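PDB 5NL8: ubiquitin-conjugating enzyme E2-21 kDa from Pichia angusta, which accepts activated ubiquitin as a thioester and attaches it to other proteins, a reaction on which peroxisome biogenesis probably depends. Local coordinates for residues S26-D30 with T31-D35; A138-A141 with I142-L146; V175-I179 with A180-A184. All blocks are in the same frame, centred on the assembly; numbering follows the deposited sequence.

In the fold
From the N terminus, interaction 1 closes the tight turn that leads the chain from the loop after helix 6-21 into strand 33-38, an outermost strand of the four-stranded antiparallel sheet. Interaction 2 lies far along the sequence, inside helix 135-147, yet it touches interaction 1: Thr31 and Ile33 pack on Leu139, Val140 and Val143, joining the start of the sheet to the helix laid across it. Interaction 3 joins the end of helix 168-181 to the short strand 183-184, its nearest atoms about 8 Å from interaction 2 and about 12 Å from interaction 1. The three follow one another in series, none nested or crossing, all within the ubiquitin-conjugating core.

Interaction 1: residues S26-D30 with T31-D35; sequences SPIHD and TGIVD
The backbone turns from Ile28 to Thr31, the amide N of Thr31 reaching Ile28 O at 3.1 Å from above the carbonyl plane, one step after Asp30 N has bonded to Pro27 O. The same Ile28 oxygen takes a second bond from the Thr31 hydroxyl, OG1 lying a short 2.5 Å from O and tilted only 18° from the carbonyl plane. Two donors of one residue thus grip one acceptor from different directions. A chi1 of 70° makes this possible, setting OG1 between the backbone N and carbonyl carbon of Thr31 while CG2 rests 3.7 Å from Ile28 CA. Gly32 follows with a positive phi of 111°, where a side chain would jam against the preceding carbonyl oxygen. This turn feeds the first strand of the antiparallel sheet of the ubiquitin-conjugating fold, and Val34 and Asp35 both face Val49 there in a classic beta bulge. Beyond the polar turn, the extended side chain of Ile28 runs obliquely to that of Ile33, their CD1 atoms meeting end to end at 3.9 Å. Both isoleucines also lean on Gln136, and Ile33 on Leu139, of helix 135-147. His29 NE2 bonds Glu23 O, and Ser26 OG bonds Glu20 O near the end of helix 6-21.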
loop_
_atom_site.group_PDB
_atom_site.type_symbol
_atom_site.label_atom_id
_atom_site.label_comp_id
_atom_site.label_asym_id
_atom_site.label_seq_id
_atom_site.Cartn_x
_atom_site.Cartn_y
_atom_site.Cartn_z
ATOM N N SER A 26 4.560 -9.315 17.837
ATOM C CA SER A 26 3.226 -9.805 17.488
ATOM C C SER A 26 3.297 -10.256 16.039
ATOM O O SER A 26 4.132 -9.756 15.293
ATOM C CB SER A 26 2.145 -8.740 17.654
ATOM O OG SER A 26 2.519 -7.565 16.954
ATOM N N PRO A 27 2.437 -11.203 15.633
ATOM C CA PRO A 27 2.572 -11.708 14.260
ATOM C C PRO A 27 2.480 -10.617 13.184
ATOM O O PRO A 27 3.069 -10.775 12.107
ATOM C CB PRO A 27 1.408 -12.692 14.141
ATOM C CG PRO A 27 1.144 -13.126 15.543
ATOM C CD PRO A 27 1.372 -11.900 16.376
ATOM N N ILE A 28 1.785 -9.522 13.489
ATOM C CA ILE A 28 1.526 -8.458 12.517
ATOM C C ILE A 28 2.792 -7.906 11.842
ATOM O O ILE A 28 2.728 -7.392 10.726
ATOM C CB ILE A 28 0.759 -7.275 13.171
ATOM C CG1 ILE A 28 0.059 -6.437 12.096
ATOM C CG2 ILE A 28 1.693 -6.407 14.015
ATOM C CD1 ILE A 28 -0.782 -5.306 12.641
ATOM N N HIS A 29 3.940 -8.035 12.501
ATOM C CA HIS A 29 5.185 -7.491 11.961
ATOM C C HIS A 29 5.663 -8.229 10.712
ATOM O O HIS A 29 6.428 -7.679 9.912
ATOM C CB HIS A 29 6.284 -7.510 13.022
ATOM C CG HIS A 29 6.111 -6.473 14.083
ATOM N ND1 HIS A 29 5.211 -5.432 13.967
ATOM C CD2 HIS A 29 6.725 -6.307 15.275
ATOM C CE1 HIS A 29 5.277 -4.677 15.044
ATOM N NE2 HIS A 29 6.189 -5.184 15.857
ATOM N N ASP A 30 5.211 -9.467 10.541
ATOM C CA ASP A 30 5.615 -10.233 9.372
ATOM C C ASP A 30 4.539 -10.199 8.286
ATOM O O ASP A 30 4.701 -10.806 7.222
ATOM C CB ASP A 30 5.941 -11.674 9.756
ATOM C CG ASP A 30 6.974 -11.767 10.868
ATOM O OD1 ASP A 30 8.033 -11.126 10.740
ATOM O OD2 ASP A 30 6.742 -12.499 11.857
ATOM N N THR A 31 3.462 -9.459 8.545
ATOM C CA THR A 31 2.417 -9.256 7.551
ATOM C C THR A 31 2.773 -8.102 6.619
ATOM O O THR A 31 2.298 -8.046 5.488
ATOM C CB THR A 31 1.058 -8.963 8.203
ATOM O OG1 THR A 31 1.080 -7.664 8.807
ATOM C CG2 THR A 31 0.720 -10.012 9.255
ATOM N N GLY A 32 3.597 -7.178 7.102
ATOM C CA GLY A 32 4.063 -6.078 6.276
ATOM C C GLY A 32 3.517 -4.717 6.667
ATOM O O GLY A 32 3.937 -3.693 6.126
ATOM N N ILE A 33 2.574 -4.701 7.601
ATOM C CA ILE A 33 2.042 -3.446 8.116
ATOM C C ILE A 33 3.083 -2.745 8.979
ATOM O O ILE A 33 3.577 -3.314 9.954
ATOM C CB ILE A 33 0.770 -3.666 8.946
ATOM C CG1 ILE A 33 -0.303 -4.355 8.105
ATOM C CG2 ILE A 33 0.254 -2.345 9.493
ATOM C CD1 ILE A 33 -1.563 -4.666 8.879
ATOM N N VAL A 34 3.415 -1.510 8.619
ATOM C CA VAL A 34 4.418 -0.754 9.355
ATOM C C VAL A 34 3.787 0.374 10.167
ATOM O O VAL A 34 4.173 0.604 11.313
ATOM C CB VAL A 34 5.486 -0.173 8.415
ATOM C CG1 VAL A 34 6.494 0.662 9.197
ATOM C CG2 VAL A 34 6.188 -1.297 7.667
ATOM N N ASP A 35 2.814 1.071 9.588
ATOM C CA ASP A 35 2.151 2.145 10.331
ATOM C C ASP A 35 0.717 2.381 9.858
ATOM O O ASP A 35 0.341 1.972 8.757
ATOM C CB ASP A 35 2.963 3.441 10.225
ATOM C CG ASP A 35 2.606 4.451 11.307
ATOM O OD1 ASP A 35 1.939 4.063 12.292
ATOM O OD2 ASP A 35 2.999 5.630 11.176
#

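Interaction 2: residues A138-A141 with I142-L146; sequences ALVA and IVVLL
Val144 sets its CG2 methyl against the carbonyl of Val140 one turn earlier, 3.2 Å from Val140 O. A chi1 of 169° puts CG1 opposite the backbone N of Val144 and leaves CG2 next to it, hence close to the oxygen to which the N-H is bonded. The same branch approaches Val140 CG1 at 4.3 Å, a loose methyl contact on the outer side of the helix. Val143 repeats the pattern, its CG2 standing 3.5 Å from Leu139 O. Ile142 reaches back differently: its CD1 end folds toward the preceding turn and rests 3.5 Å from Ala138 O, with chi2 at 137°, away from a staggered value.

Beneath these side chains runs the helical ladder that fixes their spacing. Val143 N meets Leu139 O at 3.0 Å in a nearly straight bond, approaching almost in line with the carbonyl. The same oxygen also accepts a weak bond from Ile142 N, whose stronger bond goes to Ala138 O. Val144 N bonds to Val140 O, and Leu145 N to Ala141 O at 2.9 Å, so each of the four carbonyls is engaged by the amide four residues on.

Farther out, the buried side chains pack against the sheet: Leu139 on Ala48, Val143 on Ile50, and Ile142 on Ile50, Ile80 and Phe82. Leu145 touches Asn112 and Glu150, and its carbonyl O takes a hydrogen bond from His110 NE2. The side chain of Leu145 lies about 7 Å from that of Cys121, the predicted thioester-forming cysteine. This is the central helix of the ubiquitin-conjugating fold, one face laid over the antiparallel sheet and its later turns near the predicted active-site cysteine.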
loop_
_atom_site.group_PDB
_atom_site.type_symbol
_atom_site.label_atom_id
_atom_site.label_comp_id
_atom_site.label_asym_id
_atom_site.label_seq_id
_atom_site.Cartn_x
_atom_site.Cartn_y
_atom_site.Cartn_z
ATOM N N ALA A 138 -7.462 -5.700 5.116
ATOM C CA ALA A 138 -7.336 -4.994 3.845
ATOM C C ALA A 138 -5.872 -4.657 3.553
ATOM O O ALA A 138 -5.373 -4.890 2.438
ATOM C CB ALA A 138 -8.186 -3.735 3.849
ATOM N N LEU A 139 -5.183 -4.117 4.558
ATOM C CA LEU A 139 -3.756 -3.823 4.410
ATOM C C LEU A 139 -2.971 -5.085 4.031
ATOM O O LEU A 139 -2.192 -5.095 3.057
ATOM C CB LEU A 139 -3.200 -3.206 5.697
ATOM C CG LEU A 139 -3.756 -1.823 6.062
ATOM C CD1 LEU A 139 -3.201 -1.318 7.387
ATOM C CD2 LEU A 139 -3.475 -0.826 4.946
ATOM N N VAL A 140 -3.201 -6.151 4.794
ATOM C CA VAL A 140 -2.578 -7.444 4.529
ATOM C C VAL A 140 -2.865 -7.902 3.098
ATOM O O VAL A 140 -1.976 -8.399 2.408
ATOM C CB VAL A 140 -3.063 -8.512 5.532
ATOM C CG1 VAL A 140 -2.626 -9.902 5.101
ATOM C CG2 VAL A 140 -2.550 -8.195 6.931
ATOM N N ALA A 141 -4.102 -7.701 2.651
ATOM C CA ALA A 141 -4.507 -8.047 1.293
ATOM C C ALA A 141 -3.687 -7.301 0.244
ATOM O O ALA A 141 -3.341 -7.859 -0.797
ATOM C CB ALA A 141 -5.984 -7.763 1.095
ATOM N N ILE A 142 -3.379 -6.036 0.510
ATOM C CA ILE A 142 -2.577 -5.265 -0.445
ATOM C C ILE A 142 -1.113 -5.719 -0.465
ATOM O O ILE A 142 -0.489 -5.820 -1.541
ATOM C CB ILE A 142 -2.655 -3.763 -0.143
ATOM C CG1 ILE A 142 -3.969 -3.208 -0.678
ATOM C CG2 ILE A 142 -1.497 -3.010 -0.776
ATOM C CD1 ILE A 142 -4.626 -2.268 0.267
ATOM N N VAL A 143 -0.570 -6.005 0.717
ATOM C CA VAL A 143 0.778 -6.567 0.795
ATOM C C VAL A 143 0.846 -7.887 0.015
ATOM O O VAL A 143 1.822 -8.158 -0.686
ATOM C CB VAL A 143 1.221 -6.796 2.256
ATOM C CG1 VAL A 143 2.577 -7.483 2.301
ATOM C CG2 VAL A 143 1.267 -5.477 3.007
ATOM N N VAL A 144 -0.203 -8.695 0.130
ATOM C CA VAL A 144 -0.322 -9.921 -0.651
ATOM C C VAL A 144 -0.327 -9.604 -2.144
ATOM O O VAL A 144 0.369 -10.249 -2.929
ATOM C CB VAL A 144 -1.606 -10.702 -0.297
ATOM C CG1 VAL A 144 -1.853 -11.823 -1.307
ATOM C CG2 VAL A 144 -1.529 -11.254 1.123
ATOM N N LEU A 145 -1.115 -8.598 -2.523
ATOM C CA LEU A 145 -1.232 -8.185 -3.918
ATOM C C LEU A 145 0.121 -7.827 -4.521
ATOM O O LEU A 145 0.371 -8.090 -5.700
ATOM C CB LEU A 145 -2.184 -6.995 -4.050
ATOM C CG LEU A 145 -2.362 -6.449 -5.468
ATOM C CD1 LEU A 145 -2.974 -7.511 -6.378
ATOM C CD2 LEU A 145 -3.210 -5.187 -5.462
ATOM N N LEU A 146 0.995 -7.234 -3.713
ATOM C CA LEU A 146 2.342 -6.926 -4.189
ATOM C C LEU A 146 3.104 -8.191 -4.613
ATOM O O LEU A 146 3.940 -8.145 -5.516
ATOM C CB LEU A 146 3.138 -6.170 -3.121
ATOM C CG LEU A 146 2.768 -4.696 -2.914
ATOM C CD1 LEU A 146 3.735 -4.007 -1.951
ATOM C CD2 LEU A 146 2.715 -3.961 -4.249
#

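Interaction 3: residues V175-I179 with A180-A184; sequences VHYYI and AKYSA
The rings of Tyr178 and Tyr182 lie side by side and point the same way, their planes 24° from parallel but slid so far apart, with centroids 5.4 Å from each other, that they barely overlap. Their closest atoms are Tyr178 CD1 and Tyr182 CD2, 3.5 Å apart, meeting obliquely. One face of the Tyr178 ring carries Tyr177 CD2, placed toward the rim, while Tyr178 CE2 in turn meets the Tyr177 ring at its edge. The edge of the Tyr182 ring receives Tyr178 O and, near the ring plane, Tyr177 CE2. A water 3.2 Å from both Tyr177 OH and Tyr182 OH bridges the two phenols.

In Tyr182 a chi1 of -68° sets CG beside the backbone N, the atom that bonds to Tyr178 O at 3.0 Å, and opposite the carbonyl carbon, and the ring projects from the helix alongside that of Tyr178. Were Tyr182 replaced by an alanine, Tyr178 would probably lose its neighbouring ring and the water its second hydroxyl. On the more exposed side, Lys181 CG rests 3.9 Å from Tyr177 CE1, and the lysine chain turns beyond it.

Tyr182 is the first residue to leave helical angles, and Ser183 then holds the helix end with its side chain: OG donates to Ile179 O at 2.9 Å, in the carbonyl plane and on a lone pair.

Around this junction, Tyr178 meets Phe115 edge-to-face, Tyr182 packs on Ile90 of helix 87-94, and Gln94 NE2 binds the carbonyls of Lys181 and Ser183. Ala184 pairs with Val104, so that after Tyr182 the chain enters strand 183-184, paired antiparallel with 104-105.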
loop_
_atom_site.group_PDB
_atom_site.type_symbol
_atom_site.label_atom_id
_atom_site.label_comp_id
_atom_site.label_asym_id
_atom_site.label_seq_id
_atom_site.Cartn_x
_atom_site.Cartn_y
_atom_site.Cartn_z
ATOM N N VAL A 175 11.157 -2.584 -11.138
ATOM C CA VAL A 175 10.789 -2.272 -9.754
ATOM C C VAL A 175 12.006 -1.771 -8.971
ATOM O O VAL A 175 11.939 -0.744 -8.288
ATOM C CB VAL A 175 10.176 -3.491 -9.034
ATOM C CG1 VAL A 175 9.801 -3.132 -7.611
ATOM C CG2 VAL A 175 8.948 -3.991 -9.787
ATOM N N HIS A 176 13.120 -2.490 -9.096
ATOM C CA HIS A 176 14.379 -2.091 -8.468
ATOM C C HIS A 176 14.794 -0.680 -8.886
ATOM O O HIS A 176 15.262 0.107 -8.058
ATOM C CB HIS A 176 15.497 -3.086 -8.812
ATOM C CG HIS A 176 15.397 -4.389 -8.084
ATOM N ND1 HIS A 176 16.160 -5.492 -8.419
ATOM C CD2 HIS A 176 14.630 -4.773 -7.037
ATOM C CE1 HIS A 176 15.863 -6.491 -7.611
ATOM N NE2 HIS A 176 14.937 -6.084 -6.762
ATOM N N TYR A 177 14.620 -0.363 -10.167
ATOM C CA TYR A 177 14.949 0.969 -10.673
ATOM C C TYR A 177 14.146 2.055 -9.967
ATOM O O TYR A 177 14.708 3.049 -9.485
ATOM C CB TYR A 177 14.710 1.052 -12.180
ATOM C CG TYR A 177 14.871 2.448 -12.752
ATOM C CD1 TYR A 177 16.131 3.014 -12.918
ATOM C CD2 TYR A 177 13.763 3.197 -13.132
ATOM C CE1 TYR A 177 16.283 4.288 -13.444
ATOM C CE2 TYR A 177 13.906 4.474 -13.660
ATOM C CZ TYR A 177 15.169 5.012 -13.813
ATOM O OH TYR A 177 15.317 6.276 -14.335
ATOM N N TYR A 178 12.831 1.876 -9.900
ATOM C CA TYR A 178 12.017 2.910 -9.266
ATOM C C TYR A 178 12.287 3.001 -7.760
ATOM O O TYR A 178 12.292 4.096 -7.200
ATOM C CB TYR A 178 10.532 2.681 -9.557
ATOM C CG TYR A 178 10.163 3.137 -10.951
ATOM C CD1 TYR A 178 9.852 4.467 -11.209
ATOM C CD2 TYR A 178 10.164 2.244 -12.019
ATOM C CE1 TYR A 178 9.536 4.893 -12.490
ATOM C CE2 TYR A 178 9.849 2.660 -13.299
ATOM C CZ TYR A 178 9.537 3.985 -13.528
ATOM O OH TYR A 178 9.223 4.394 -14.801
ATOM N N ILE A 179 12.547 1.867 -7.114
ATOM C CA ILE A 179 12.916 1.874 -5.698
ATOM C C ILE A 179 14.211 2.659 -5.467
ATOM O O ILE A 179 14.320 3.453 -4.534
ATOM C CB ILE A 179 13.094 0.442 -5.144
ATOM C CG1 ILE A 179 11.745 -0.270 -5.054
ATOM C CG2 ILE A 179 13.749 0.468 -3.768
ATOM C CD1 ILE A 179 11.839 -1.670 -4.503
ATOM N N ALA A 180 15.189 2.443 -6.336
ATOM C CA ALA A 180 16.498 3.057 -6.168
ATOM C C ALA A 180 16.506 4.545 -6.514
ATOM O O ALA A 180 17.285 5.311 -5.945
ATOM C CB ALA A 180 17.526 2.322 -7.007
ATOM N N LYS A 181 15.647 4.964 -7.439
ATOM C CA LYS A 181 15.727 6.339 -7.927
ATOM C C LYS A 181 14.673 7.303 -7.378
ATOM O O LYS A 181 14.890 8.517 -7.369
ATOM C CB LYS A 181 15.663 6.348 -9.454
ATOM C CG LYS A 181 17.016 6.151 -10.112
ATOM C CD LYS A 181 18.037 7.117 -9.526
ATOM C CE LYS A 181 19.311 7.157 -10.347
ATOM N NZ LYS A 181 20.310 8.091 -9.757
ATOM N N TYR A 182 13.542 6.782 -6.919
ATOM C CA TYR A 182 12.427 7.647 -6.550
ATOM C C TYR A 182 11.990 7.535 -5.085
ATOM O O TYR A 182 10.796 7.569 -4.785
ATOM C CB TYR A 182 11.238 7.361 -7.471
ATOM C CG TYR A 182 11.472 7.794 -8.902
ATOM C CD1 TYR A 182 11.197 9.095 -9.307
ATOM C CD2 TYR A 182 11.968 6.907 -9.846
ATOM C CE1 TYR A 182 11.408 9.500 -10.611
ATOM C CE2 TYR A 182 12.182 7.301 -11.156
ATOM C CZ TYR A 182 11.900 8.600 -11.533
ATOM O OH TYR A 182 12.112 9.000 -12.834
ATOM N N SER A 183 12.960 7.428 -4.177
ATOM C CA SER A 183 12.678 7.326 -2.743
ATOM C C SER A 183 13.181 8.547 -1.973
ATOM O O SER A 183 14.213 9.123 -2.319
ATOM C CB SER A 183 13.310 6.058 -2.157
ATOM O OG SER A 183 12.705 4.886 -2.673
ATOM N N ALA A 184 12.460 8.925 -0.920
ATOM C CA ALA A 184 12.824 10.098 -0.125
ATOM C C ALA A 184 12.321 9.969 1.309
ATOM O O ALA A 184 11.582 9.050 1.618
ATOM C CB ALA A 184 12.272 11.362 -0.767
HETATM O O HOH W 1 12.572 7.348 -15.586
#